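Local coordinates for protein phiAB6 tailspike (Unidentified phage, PDB 5JS4) that probably cleaves the exopolysaccharide coat of Acinetobacter baumannii, as the trimeric beta-helical tailspike with which the phage attacks its host, at residues I244-F249 and A261-Y266; Q274-G279 and V290-K295; F464-L469 and G493-L498. All coordinates share one frame; numbering follows the deposited sequence.

Contact 1: residues I244-F249 and A261-Y266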
ATOM      1  N   ILE A 244     -15.648  34.383  14.412  1.00 13.95           N
ATOM      2  CA  ILE A 244     -16.592  34.349  15.523  1.00 13.46           C
ATOM      3  C   ILE A 244     -16.385  33.030  16.265  1.00 12.95           C
ATOM      4  O   ILE A 244     -16.284  31.976  15.641  1.00 13.51           O
ATOM      5  CB  ILE A 244     -18.051  34.454  15.022  1.00 13.87           C
ATOM      6  CG1 ILE A 244     -18.235  35.716  14.175  1.00 14.19           C
ATOM      7  CG2 ILE A 244     -19.025  34.473  16.192  1.00 14.41           C
ATOM      8  CD1 ILE A 244     -19.480  35.711  13.317  1.00 14.35           C
ATOM      9  N   THR A 245     -16.303  33.095  17.591  1.00 13.40           N
ATOM     10  CA  THR A 245     -16.104  31.907  18.426  1.00 13.25           C
ATOM     11  C   THR A 245     -17.155  31.860  19.527  1.00 13.00           C
ATOM     12  O   THR A 245     -17.975  32.768  19.654  1.00 12.92           O
ATOM     13  CB  THR A 245     -14.705  31.879  19.088  1.00 13.90           C
ATOM     14  OG1 THR A 245     -14.687  32.749  20.224  1.00 15.00           O
ATOM     15  CG2 THR A 245     -13.610  32.288  18.107  1.00 13.77           C
ATOM     16  N   VAL A 246     -17.113  30.806  20.335  1.00 13.23           N
ATOM     17  CA  VAL A 246     -18.003  30.702  21.490  1.00 13.41           C
ATOM     18  C   VAL A 246     -17.804  31.852  22.486  1.00 14.03           C
ATOM     19  O   VAL A 246     -18.724  32.190  23.228  1.00 14.39           O
ATOM     20  CB  VAL A 246     -17.881  29.337  22.210  1.00 13.84           C
ATOM     21  CG1 VAL A 246     -18.374  28.217  21.301  1.00 14.04           C
ATOM     22  CG2 VAL A 246     -16.457  29.072  22.687  1.00 14.24           C
ATOM     23  N   ASP A 247     -16.617  32.458  22.491  1.00 14.17           N
ATOM     24  CA  ASP A 247     -16.352  33.628  23.341  1.00 14.28           C
ATOM     25  C   ASP A 247     -17.295  34.791  23.026  1.00 14.47           C
ATOM     26  O   ASP A 247     -17.650  35.559  23.920  1.00 15.02           O
ATOM     27  CB  ASP A 247     -14.900  34.096  23.208  1.00 14.94           C
ATOM     28  CG  ASP A 247     -13.899  33.065  23.694  1.00 15.75           C
ATOM     29  OD1 ASP A 247     -14.311  31.963  24.118  1.00 17.26           O
ATOM     30  OD2 ASP A 247     -12.689  33.363  23.651  1.00 17.05           O
ATOM     31  N   ASN A 248     -17.710  34.906  21.764  1.00 14.52           N
ATOM     32  CA  ASN A 248     -18.661  35.944  21.354  1.00 14.81           C
ATOM     33  C   ASN A 248     -19.999  35.803  22.066  1.00 15.44           C
ATOM     34  O   ASN A 248     -20.725  36.779  22.212  1.00 17.02           O
ATOM     35  CB  ASN A 248     -18.928  35.922  19.844  1.00 14.63           C
ATOM     36  CG  ASN A 248     -17.811  36.542  19.034  1.00 14.34           C
ATOM     37  OD1 ASN A 248     -17.953  37.632  18.480  1.00 16.98           O
ATOM     38  ND2 ASN A 248     -16.710  35.840  18.931  1.00 12.85           N
ATOM     39  N   PHE A 249     -20.314  34.583  22.495  1.00 15.67           N
ATOM     40  CA  PHE A 249     -21.595  34.267  23.117  1.00 16.27           C
ATOM     41  C   PHE A 249     -21.478  34.040  24.622  1.00 16.67           C
ATOM     42  O   PHE A 249     -22.372  33.463  25.244  1.00 18.06           O
ATOM     43  CB  PHE A 249     -22.206  33.064  22.399  1.00 16.05           C
ATOM     44  CG  PHE A 249     -22.509  33.343  20.962  1.00 15.64           C
ATOM     45  CD1 PHE A 249     -21.537  33.173  19.985  1.00 15.81           C
ATOM     46  CD2 PHE A 249     -23.747  33.843  20.592  1.00 15.64           C
ATOM     47  CE1 PHE A 249     -21.807  33.464  18.660  1.00 15.37           C
ATOM     48  CE2 PHE A 249     -24.024  34.140  19.270  1.00 15.84           C
ATOM     49  CZ  PHE A 249     -23.053  33.948  18.302  1.00 15.69           C
ATOM     50  N   ALA A 261     -24.465  26.789  27.647  1.00 17.98           N
ATOM     51  CA  ALA A 261     -25.443  27.741  27.112  1.00 18.03           C
ATOM     52  C   ALA A 261     -24.824  28.630  26.034  1.00 17.08           C
ATOM     53  O   ALA A 261     -25.458  28.914  25.019  1.00 18.05           O
ATOM     54  CB  ALA A 261     -26.036  28.592  28.229  1.00 18.62           C
ATOM     55  N   ALA A 262     -23.582  29.058  26.254  1.00 17.03           N
ATOM     56  CA  ALA A 262     -22.856  29.869  25.272  1.00 17.06           C
ATOM     57  C   ALA A 262     -22.605  29.087  23.981  1.00 16.10           C
ATOM     58  O   ALA A 262     -22.774  29.620  22.881  1.00 16.42           O
ATOM     59  CB  ALA A 262     -21.537  30.355  25.859  1.00 17.53           C
ATOM     60  N   PHE A 263     -22.203  27.826  24.123  1.00 15.46           N
ATOM     61  CA  PHE A 263     -22.008  26.940  22.970  1.00 14.93           C
ATOM     62  C   PHE A 263     -23.313  26.782  22.195  1.00 14.63           C
ATOM     63  O   PHE A 263     -23.322  26.853  20.967  1.00 14.49           O
ATOM     64  CB  PHE A 263     -21.486  25.563  23.402  1.00 14.71           C
ATOM     65  CG  PHE A 263     -19.989  25.498  23.585  1.00 14.15           C
ATOM     66  CD1 PHE A 263     -19.343  26.319  24.502  1.00 14.29           C
ATOM     67  CD2 PHE A 263     -19.228  24.587  22.861  1.00 13.56           C
ATOM     68  CE1 PHE A 263     -17.970  26.252  24.677  1.00 14.29           C
ATOM     69  CE2 PHE A 263     -17.853  24.513  23.034  1.00 13.91           C
ATOM     70  CZ  PHE A 263     -17.225  25.345  23.945  1.00 13.90           C
ATOM     71  N   GLN A 264     -24.417  26.578  22.911  1.00 14.68           N
ATOM     72  CA  GLN A 264     -25.714  26.432  22.255  1.00 14.44           C
ATOM     73  C   GLN A 264     -26.147  27.717  21.552  1.00 14.88           C
ATOM     74  O   GLN A 264     -26.683  27.670  20.443  1.00 15.31           O
ATOM     75  CB  GLN A 264     -26.794  25.989  23.246  1.00 14.27           C
ATOM     76  CG  GLN A 264     -28.042  25.453  22.562  1.00 14.88           C
ATOM     77  CD  GLN A 264     -27.727  24.257  21.685  1.00 15.48           C
ATOM     78  OE1 GLN A 264     -27.305  23.218  22.187  1.00 16.84           O
ATOM     79  NE2 GLN A 264     -27.909  24.402  20.372  1.00 15.50           N
ATOM     80  N   ALA A 265     -25.911  28.859  22.196  1.00 15.22           N
ATOM     81  CA  ALA A 265     -26.225  30.159  21.604  1.00 15.74           C
ATOM     82  C   ALA A 265     -25.465  30.360  20.297  1.00 15.63           C
ATOM     83  O   ALA A 265     -26.019  30.860  19.316  1.00 15.87           O
ATOM     84  CB  ALA A 265     -25.905  31.277  22.583  1.00 16.09           C
ATOM     85  N   TYR A 266     -24.198  29.959  20.284  1.00 15.70           N
ATOM     86  CA  TYR A 266     -23.392  30.008  19.068  1.00 14.74           C
ATOM     87  C   TYR A 266     -24.059  29.220  17.938  1.00 14.70           C
ATOM     88  O   TYR A 266     -24.192  29.714  16.818  1.00 14.63           O
ATOM     89  CB  TYR A 266     -21.995  29.441  19.334  1.00 14.21           C
ATOM     90  CG  TYR A 266     -21.089  29.475  18.126  1.00 14.30           C
ATOM     91  CD1 TYR A 266     -21.255  28.575  17.078  1.00 13.84           C
ATOM     92  CD2 TYR A 266     -20.065  30.412  18.029  1.00 14.58           C
ATOM     93  CE1 TYR A 266     -20.439  28.614  15.968  1.00 13.99           C
ATOM     94  CE2 TYR A 266     -19.235  30.449  16.926  1.00 14.33           C
ATOM     95  CZ  TYR A 266     -19.429  29.548  15.898  1.00 13.79           C
ATOM     96  OH  TYR A 266     -18.612  29.577  14.801  1.00 13.66           O
TER
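F249 and F263 each take an aliphatic group over the centre of one ring face, both CH-pi contacts: Y266 CA, from the helix backbone itself, stands 3.7 Å from the F249 centroid, and V246 CG1 lies over F263, 6° off the ring normal. A265 CB packs against CD2 of F249, and V246 CG2 against CE1 of F263. At the edge of the Y266 ring, in its plane, lies T245 O, 3.5 Å from CD2. CG of Y266 is anti to the backbone N (chi1 -179°), which places the ring beside F249, CE1 of F249 to CD2 of Y266 being 3.6 Å with the ring planes at 71°. A262 CB closes against F249 O at 3.3 Å.

No hydrogen bond joins the two segments. The short 3-10 turn is held from within, T245 OG1 accepting from D247 N in an ST turn, and the same hydroxyl bonds N242 of the second subunit. Y266 OH is satisfied by N275 O. At the N-terminal end of the beta-helix, helix 260-268 is thus seated on the 244-249 turn by apolar and aromatic packing, while polar groups fasten the pair to strand 275-277 and to the trimer.

Contact 2: residues Q274-G279 and V290-K295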
ATOM      1  N   GLN A 274     -20.219  27.600   9.135  1.00 12.96           N
ATOM      2  CA  GLN A 274     -20.325  26.142   9.067  1.00 13.26           C
ATOM      3  C   GLN A 274     -19.924  25.440  10.357  1.00 12.96           C
ATOM      4  O   GLN A 274     -20.503  24.414  10.699  1.00 13.54           O
ATOM      5  CB  GLN A 274     -19.450  25.586   7.940  1.00 12.83           C
ATOM      6  CG  GLN A 274     -19.967  25.835   6.533  1.00 13.19           C
ATOM      7  CD  GLN A 274     -19.308  24.929   5.505  1.00 14.06           C
ATOM      8  OE1 GLN A 274     -18.734  23.891   5.846  1.00 14.94           O
ATOM      9  NE2 GLN A 274     -19.403  25.310   4.239  1.00 14.45           N
ATOM     10  N   ASN A 275     -18.915  25.977  11.041  1.00 13.00           N
ATOM     11  CA  ASN A 275     -18.325  25.326  12.205  1.00 12.84           C
ATOM     12  C   ASN A 275     -18.413  26.171  13.460  1.00 12.63           C
ATOM     13  O   ASN A 275     -18.519  27.400  13.386  1.00 13.27           O
ATOM     14  CB  ASN A 275     -16.848  25.006  11.936  1.00 13.00           C
ATOM     15  CG  ASN A 275     -16.640  24.152  10.695  1.00 13.28           C
ATOM     16  OD1 ASN A 275     -15.718  24.388   9.909  1.00 15.92           O
ATOM     17  ND2 ASN A 275     -17.493  23.161  10.511  1.00 12.65           N
ATOM     18  N   LEU A 276     -18.389  25.489  14.605  1.00 12.08           N
ATOM     19  CA  LEU A 276     -18.185  26.121  15.901  1.00 12.44           C
ATOM     20  C   LEU A 276     -16.686  26.229  16.157  1.00 12.63           C
ATOM     21  O   LEU A 276     -15.947  25.272  15.925  1.00 13.41           O
ATOM     22  CB  LEU A 276     -18.870  25.316  17.010  1.00 12.87           C
ATOM     23  CG  LEU A 276     -18.760  25.875  18.439  1.00 13.04           C
ATOM     24  CD1 LEU A 276     -20.016  25.590  19.251  1.00 13.48           C
ATOM     25  CD2 LEU A 276     -17.541  25.334  19.174  1.00 13.22           C
ATOM     26  N   TYR A 277     -16.254  27.398  16.625  1.00 12.99           N
ATOM     27  CA  TYR A 277     -14.850  27.667  16.932  1.00 13.29           C
ATOM     28  C   TYR A 277     -14.666  28.019  18.398  1.00 13.19           C
ATOM     29  O   TYR A 277     -15.516  28.674  19.005  1.00 13.39           O
ATOM     30  CB  TYR A 277     -14.320  28.813  16.063  1.00 13.53           C
ATOM     31  CG  TYR A 277     -14.324  28.466  14.600  1.00 14.01           C
ATOM     32  CD1 TYR A 277     -15.443  28.715  13.817  1.00 14.66           C
ATOM     33  CD2 TYR A 277     -13.228  27.851  14.005  1.00 14.94           C
ATOM     34  CE1 TYR A 277     -15.466  28.383  12.478  1.00 15.74           C
ATOM     35  CE2 TYR A 277     -13.240  27.510  12.666  1.00 16.34           C
ATOM     36  CZ  TYR A 277     -14.363  27.778  11.907  1.00 16.20           C
ATOM     37  OH  TYR A 277     -14.387  27.436  10.574  1.00 18.05           O
ATOM     38  N   LEU A 278     -13.548  27.576  18.960  1.00 13.99           N
ATOM     39  CA  LEU A 278     -13.141  27.995  20.293  1.00 14.59           C
ATOM     40  C   LEU A 278     -12.281  29.247  20.200  1.00 15.13           C
ATOM     41  O   LEU A 278     -11.694  29.532  19.154  1.00 16.38           O
ATOM     42  CB  LEU A 278     -12.356  26.885  20.984  1.00 15.13           C
ATOM     43  CG  LEU A 278     -13.050  25.528  21.102  1.00 15.05           C
ATOM     44  CD1 LEU A 278     -12.141  24.559  21.839  1.00 15.13           C
ATOM     45  CD2 LEU A 278     -14.400  25.638  21.803  1.00 15.13           C
ATOM     46  N   GLY A 279     -12.220  29.996  21.297  1.00 15.15           N
ATOM     47  CA  GLY A 279     -11.321  31.145  21.407  1.00 14.80           C
ATOM     48  C   GLY A 279      -9.873  30.710  21.518  1.00 14.19           C
ATOM     49  O   GLY A 279      -9.583  29.517  21.603  1.00 14.63           O
ATOM     50  N   VAL A 290     -24.738  19.693  24.160  1.00 16.72           N
ATOM     51  CA  VAL A 290     -24.812  20.743  23.155  1.00 16.28           C
ATOM     52  C   VAL A 290     -25.299  20.124  21.851  1.00 15.36           C
ATOM     53  O   VAL A 290     -24.774  19.105  21.407  1.00 15.12           O
ATOM     54  CB  VAL A 290     -23.438  21.409  22.939  1.00 16.75           C
ATOM     55  CG1 VAL A 290     -23.473  22.377  21.761  1.00 17.03           C
ATOM     56  CG2 VAL A 290     -22.996  22.123  24.209  1.00 17.70           C
ATOM     57  N   ASP A 291     -26.318  20.738  21.258  1.00 16.10           N
ATOM     58  CA  ASP A 291     -26.802  20.358  19.939  1.00 16.26           C
ATOM     59  C   ASP A 291     -26.118  21.268  18.927  1.00 15.04           C
ATOM     60  O   ASP A 291     -26.403  22.462  18.868  1.00 14.85           O
ATOM     61  CB  ASP A 291     -28.326  20.509  19.874  1.00 17.52           C
ATOM     62  CG  ASP A 291     -28.925  19.977  18.582  1.00 18.49           C
ATOM     63  OD1 ASP A 291     -28.185  19.767  17.597  1.00 18.38           O
ATOM     64  OD2 ASP A 291     -30.157  19.771  18.543  1.00 20.87           O
ATOM     65  N   LEU A 292     -25.204  20.702  18.140  1.00 14.47           N
ATOM     66  CA  LEU A 292     -24.422  21.484  17.181  1.00 13.91           C
ATOM     67  C   LEU A 292     -25.248  21.998  16.001  1.00 14.65           C
ATOM     68  O   LEU A 292     -24.784  22.851  15.249  1.00 15.03           O
ATOM     69  CB  LEU A 292     -23.221  20.675  16.671  1.00 13.37           C
ATOM     70  CG  LEU A 292     -22.088  20.485  17.686  1.00 13.86           C
ATOM     71  CD1 LEU A 292     -21.125  19.405  17.223  1.00 13.62           C
ATOM     72  CD2 LEU A 292     -21.337  21.785  17.941  1.00 14.30           C
ATOM     73  N   LYS A 293     -26.460  21.473  15.837  1.00 15.70           N
ATOM     74  CA  LYS A 293     -27.377  21.927  14.790  1.00 16.77           C
ATOM     75  C   LYS A 293     -26.737  21.843  13.403  1.00 16.39           C
ATOM     76  O   LYS A 293     -26.950  22.714  12.562  1.00 18.23           O
ATOM     77  CB  LYS A 293     -27.848  23.366  15.054  1.00 17.93           C
ATOM     78  CG  LYS A 293     -28.470  23.610  16.418  1.00 19.37           C
ATOM     79  CD  LYS A 293     -29.795  22.884  16.565  1.00 20.33           C
ATOM     80  CE  LYS A 293     -30.540  23.328  17.815  1.00 21.34           C
ATOM     81  NZ  LYS A 293     -31.182  24.666  17.658  1.00 22.10           N
ATOM     82  N   GLY A 294     -25.938  20.803  13.175  1.00 14.83           N
ATOM     83  CA  GLY A 294     -25.309  20.587  11.877  1.00 14.96           C
ATOM     84  C   GLY A 294     -23.999  21.325  11.673  1.00 15.04           C
ATOM     85  O   GLY A 294     -23.386  21.212  10.610  1.00 14.45           O
ATOM     86  N   LYS A 295     -23.559  22.082  12.675  1.00 14.67           N
ATOM     87  CA  LYS A 295     -22.260  22.736  12.592  1.00 14.76           C
ATOM     88  C   LYS A 295     -21.162  21.745  12.932  1.00 13.97           C
ATOM     89  O   LYS A 295     -21.325  20.891  13.797  1.00 14.41           O
ATOM     90  CB  LYS A 295     -22.189  23.949  13.518  1.00 16.16           C
ATOM     91  CG  LYS A 295     -23.172  25.035  13.122  1.00 17.13           C
ATOM     92  CD  LYS A 295     -22.906  26.333  13.853  1.00 18.47           C
ATOM     93  CE  LYS A 295     -24.029  27.325  13.628  1.00 17.20           C
ATOM     94  NZ  LYS A 295     -24.109  27.824  12.224  1.00 16.63           N
TER
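K295 and Q274 meet at the start of the right-handed parallel beta-helix expected of this pectate lyase-like family, where the chain makes one of its first circuits. Strand 275-277 and strand 290-291 belong to different sheets of that coil, and the two segments draw together at the corner where 290-295 turns back.

Polar contacts between them are slight. Q274 O receives a CA-H...O contact from K295 CA at 3.1 Å, with an angle of 130° at the hydrogen. K295 has CG anti to its carbonyl carbon (chi1 -64°), which lays CB and CG beside the same oxygen. Backbone pairing comes one residue later: Q274 and L276 both bond G296, which brings strand 296-298 in parallel with 275-277.

Apolar contact is a single touch between methyls, L276 CD1 to L292 CD2 at 4.2 Å. F330 and C333 of strand 328-333 pack on L292, while Y266 of helix 260-268 and V246 pack on L276.

Outside polar partners hold both segments: the amine of K295 bonds G273 O, and Q274 NE2 reaches G313 O of the third subunit.

Hydrogen bonds within 290-295 shape the corner. L292 to K295 form a type I' turn closed by K295 N to L292 O; K293 and G294, its central residues, both take positive phi. Overlapping its start, an Asx turn brings K293 N to D291 OD1 at 3.0 Å, the donor standing 39° out of the carboxylate plane.

Contact 3: residues F464-L469 and G493-L498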
ATOM      1  N   PHE A 464      -0.081  -1.850  11.323  1.00 11.81           N
ATOM      2  CA  PHE A 464      -0.622  -1.807  12.676  1.00 11.85           C
ATOM      3  C   PHE A 464       0.503  -2.112  13.655  1.00 11.94           C
ATOM      4  O   PHE A 464       1.314  -3.012  13.415  1.00 12.63           O
ATOM      5  CB  PHE A 464      -1.738  -2.840  12.862  1.00 12.16           C
ATOM      6  CG  PHE A 464      -3.074  -2.402  12.332  1.00 12.06           C
ATOM      7  CD1 PHE A 464      -3.291  -2.299  10.969  1.00 12.24           C
ATOM      8  CD2 PHE A 464      -4.119  -2.098  13.198  1.00 12.23           C
ATOM      9  CE1 PHE A 464      -4.519  -1.895  10.474  1.00 12.04           C
ATOM     10  CE2 PHE A 464      -5.352  -1.696  12.707  1.00 12.46           C
ATOM     11  CZ  PHE A 464      -5.550  -1.592  11.344  1.00 12.34           C
ATOM     12  N   TRP A 465       0.542  -1.362  14.752  1.00 11.60           N
ATOM     13  CA  TRP A 465       1.467  -1.622  15.846  1.00 11.96           C
ATOM     14  C   TRP A 465       0.628  -1.932  17.074  1.00 12.13           C
ATOM     15  O   TRP A 465      -0.015  -1.045  17.625  1.00 12.31           O
ATOM     16  CB  TRP A 465       2.368  -0.414  16.094  1.00 12.61           C
ATOM     17  CG  TRP A 465       3.466  -0.691  17.078  1.00 13.40           C
ATOM     18  CD1 TRP A 465       3.368  -0.668  18.439  1.00 14.34           C
ATOM     19  CD2 TRP A 465       4.822  -1.042  16.778  1.00 14.34           C
ATOM     20  NE1 TRP A 465       4.577  -0.984  19.006  1.00 15.01           N
ATOM     21  CE2 TRP A 465       5.489  -1.217  18.011  1.00 15.05           C
ATOM     22  CE3 TRP A 465       5.538  -1.230  15.590  1.00 15.13           C
ATOM     23  CZ2 TRP A 465       6.837  -1.567  18.088  1.00 15.84           C
ATOM     24  CZ3 TRP A 465       6.881  -1.577  15.668  1.00 15.54           C
ATOM     25  CH2 TRP A 465       7.516  -1.742  16.911  1.00 16.01           C
ATOM     26  N   CYS A 466       0.624  -3.199  17.483  1.00 12.86           N
ATOM     27  CA  CYS A 466      -0.228  -3.660  18.571  1.00 13.01           C
ATOM     28  C   CYS A 466       0.653  -4.089  19.734  1.00 13.47           C
ATOM     29  O   CYS A 466       1.337  -5.108  19.655  1.00 14.43           O
ATOM     30  CB  CYS A 466      -1.106  -4.819  18.102  1.00 13.27           C
ATOM     31  SG  CYS A 466      -1.935  -4.530  16.521  1.00 14.52           S
ATOM     32  N   GLU A 467       0.637  -3.298  20.805  1.00 14.15           N
ATOM     33  CA  GLU A 467       1.543  -3.506  21.931  1.00 15.29           C
ATOM     34  C   GLU A 467       0.812  -3.465  23.269  1.00 15.42           C
ATOM     35  O   GLU A 467       0.386  -2.403  23.725  1.00 14.65           O
ATOM     36  CB  GLU A 467       2.673  -2.470  21.905  1.00 16.48           C
ATOM     37  CG  GLU A 467       3.717  -2.668  23.001  1.00 17.45           C
ATOM     38  CD  GLU A 467       4.990  -1.873  22.772  1.00 20.52           C
ATOM     39  OE1 GLU A 467       5.019  -1.012  21.867  1.00 22.02           O
ATOM     40  OE2 GLU A 467       5.972  -2.109  23.509  1.00 24.95           O
ATOM     41  N   ASN A 468       0.679  -4.645  23.873  1.00 16.21           N
ATOM     42  CA  ASN A 468       0.125  -4.842  25.216  1.00 16.99           C
ATOM     43  C   ASN A 468      -1.387  -4.680  25.307  1.00 16.57           C
ATOM     44  O   ASN A 468      -2.014  -3.988  24.501  1.00 16.46           O
ATOM     45  CB  ASN A 468       0.820  -3.947  26.252  1.00 18.33           C
ATOM     46  CG  ASN A 468       2.319  -4.173  26.304  1.00 19.31           C
ATOM     47  OD1 ASN A 468       2.799  -5.280  26.057  1.00 21.77           O
ATOM     48  ND2 ASN A 468       3.068  -3.124  26.624  1.00 20.91           N
ATOM     49  N   LEU A 469      -1.958  -5.342  26.310  1.00 17.58           N
ATOM     50  CA  LEU A 469      -3.383  -5.294  26.581  1.00 17.62           C
ATOM     51  C   LEU A 469      -3.580  -4.721  27.978  1.00 18.18           C
ATOM     52  O   LEU A 469      -2.744  -4.938  28.857  1.00 19.42           O
ATOM     53  CB  LEU A 469      -3.985  -6.695  26.477  1.00 17.91           C
ATOM     54  CG  LEU A 469      -3.856  -7.365  25.102  1.00 18.30           C
ATOM     55  CD1 LEU A 469      -4.048  -8.871  25.206  1.00 19.17           C
ATOM     56  CD2 LEU A 469      -4.840  -6.767  24.110  1.00 18.43           C
ATOM     57  N   GLY A 493       0.071  -4.520   5.072  1.00 13.96           N
ATOM     58  CA  GLY A 493       1.113  -3.913   5.893  1.00 13.99           C
ATOM     59  C   GLY A 493       1.524  -4.885   6.980  1.00 13.94           C
ATOM     60  O   GLY A 493       0.791  -5.824   7.297  1.00 15.21           O
ATOM     61  N   TYR A 494       2.708  -4.679   7.545  1.00 13.19           N
ATOM     62  CA  TYR A 494       3.139  -5.497   8.665  1.00 12.80           C
ATOM     63  C   TYR A 494       2.284  -5.185   9.895  1.00 12.49           C
ATOM     64  O   TYR A 494       1.994  -4.021  10.181  1.00 11.66           O
ATOM     65  CB  TYR A 494       4.620  -5.275   8.979  1.00 12.81           C
ATOM     66  CG  TYR A 494       5.130  -6.219  10.044  1.00 13.57           C
ATOM     67  CD1 TYR A 494       5.372  -7.557   9.755  1.00 14.71           C
ATOM     68  CD2 TYR A 494       5.346  -5.780  11.347  1.00 14.19           C
ATOM     69  CE1 TYR A 494       5.821  -8.431  10.733  1.00 15.24           C
ATOM     70  CE2 TYR A 494       5.795  -6.646  12.330  1.00 14.40           C
ATOM     71  CZ  TYR A 494       6.031  -7.971  12.017  1.00 15.35           C
ATOM     72  OH  TYR A 494       6.475  -8.837  12.989  1.00 17.33           O
ATOM     73  N   VAL A 495       1.868  -6.233  10.603  1.00 12.81           N
ATOM     74  CA  VAL A 495       1.147  -6.083  11.863  1.00 13.30           C
ATOM     75  C   VAL A 495       2.066  -6.543  12.993  1.00 13.00           C
ATOM     76  O   VAL A 495       2.332  -7.738  13.148  1.00 14.13           O
ATOM     77  CB  VAL A 495      -0.173  -6.885  11.873  1.00 14.01           C
ATOM     78  CG1 VAL A 495      -0.873  -6.768  13.220  1.00 14.25           C
ATOM     79  CG2 VAL A 495      -1.093  -6.407  10.762  1.00 13.32           C
ATOM     80  N   LYS A 496       2.563  -5.581  13.765  1.00 12.53           N
ATOM     81  CA  LYS A 496       3.413  -5.862  14.920  1.00 13.00           C
ATOM     82  C   LYS A 496       2.535  -6.327  16.078  1.00 13.49           C
ATOM     83  O   LYS A 496       1.567  -5.651  16.435  1.00 13.94           O
ATOM     84  CB  LYS A 496       4.202  -4.613  15.317  1.00 14.12           C
ATOM     85  CG  LYS A 496       5.186  -4.801  16.463  1.00 14.89           C
ATOM     86  CD  LYS A 496       6.426  -5.563  16.035  1.00 16.04           C
ATOM     87  CE  LYS A 496       7.460  -5.618  17.149  1.00 17.40           C
ATOM     88  NZ  LYS A 496       8.702  -6.303  16.705  1.00 18.13           N
ATOM     89  N   LEU A 497       2.882  -7.477  16.656  1.00 13.25           N
ATOM     90  CA  LEU A 497       2.119  -8.072  17.753  1.00 14.01           C
ATOM     91  C   LEU A 497       3.019  -8.250  18.973  1.00 14.70           C
ATOM     92  O   LEU A 497       4.006  -8.989  18.921  1.00 15.97           O
ATOM     93  CB  LEU A 497       1.558  -9.430  17.333  1.00 14.28           C
ATOM     94  CG  LEU A 497       0.663  -9.446  16.089  1.00 14.69           C
ATOM     95  CD1 LEU A 497       0.466 -10.869  15.589  1.00 15.06           C
ATOM     96  CD2 LEU A 497      -0.679  -8.782  16.358  1.00 14.96           C
ATOM     97  N   LEU A 498       2.671  -7.568  20.063  1.00 14.71           N
ATOM     98  CA  LEU A 498       3.425  -7.644  21.316  1.00 15.82           C
ATOM     99  C   LEU A 498       2.489  -7.702  22.523  1.00 15.98           C
ATOM    100  O   LEU A 498       1.459  -7.037  22.551  1.00 15.44           O
ATOM    101  CB  LEU A 498       4.342  -6.427  21.457  1.00 17.34           C
ATOM    102  CG  LEU A 498       5.496  -6.290  20.465  1.00 18.35           C
ATOM    103  CD1 LEU A 498       6.098  -4.893  20.539  1.00 19.38           C
ATOM    104  CD2 LEU A 498       6.559  -7.349  20.712  1.00 18.79           C
TER
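W465 and K496, paired across two parallel strands, both set CG anti to the backbone N (chi1 -172° and -177°), which sends both side chains the same way from the sheet. A bend at chi2 of K496 then lays its methylenes over the indole. Strands 460-469 and 495-498 are neighbouring rungs of the parallel beta-helix, and the axes of segments 464-469 and 495-498 come within 4.7 Å.

K496 CG sits over one face of the indole, 3.6 Å from the centroid of the six-membered ring; CB lies by CE3, and CD and CE run on past CZ3 and CH2. At the indole edge NE1 donates to E467 OE1 in a bond of 2.9 Å, nearly straight, with the oxygen in the ring plane; this bond would fix the rotation of the indole. L498 continues the row, its CD1 lying alongside the E467 chain, 3.9 Å from CD, and near W465 CZ2. Beyond the chain, H458 of the second subunit stacks on Y494 and packs on K496, which places these side chains at a subunit boundary.

The alternate residues serve the other face of the sheet. V495 CG1 touches both F464 CB and C466 SG, and W477 packs on this face, meeting F464, C466 and V495.

The backbones are laced by five hydrogen bonds in parallel register, F464 and C466 each bonding on both sides of themselves along the partner strand. The ladder ends where N468 N donates to L498 O at 2.8 Å, the donor standing 44° out of the carbonyl plane.

How the contacts relate
The three contacts follow one another along the chain and sample a single elongated coil. Contacts 1 and 2 adjoin, their centres 9 Å apart, because helix 260-268 leads directly into strand 275-277; Q264 OE1 to D291 N is a probable hydrogen bond between them. Both lie at the N-terminal end of the beta-helix, helix first and then early strands. Contact 3 lies about 36 Å from contact 2 and 42 Å from contact 1, centre to centre, several rungs later. Successive parallel pairings link strand 275-277 to strand 460-469. Each contact also meets a neighbouring subunit, so trimer association is distributed along the shaft.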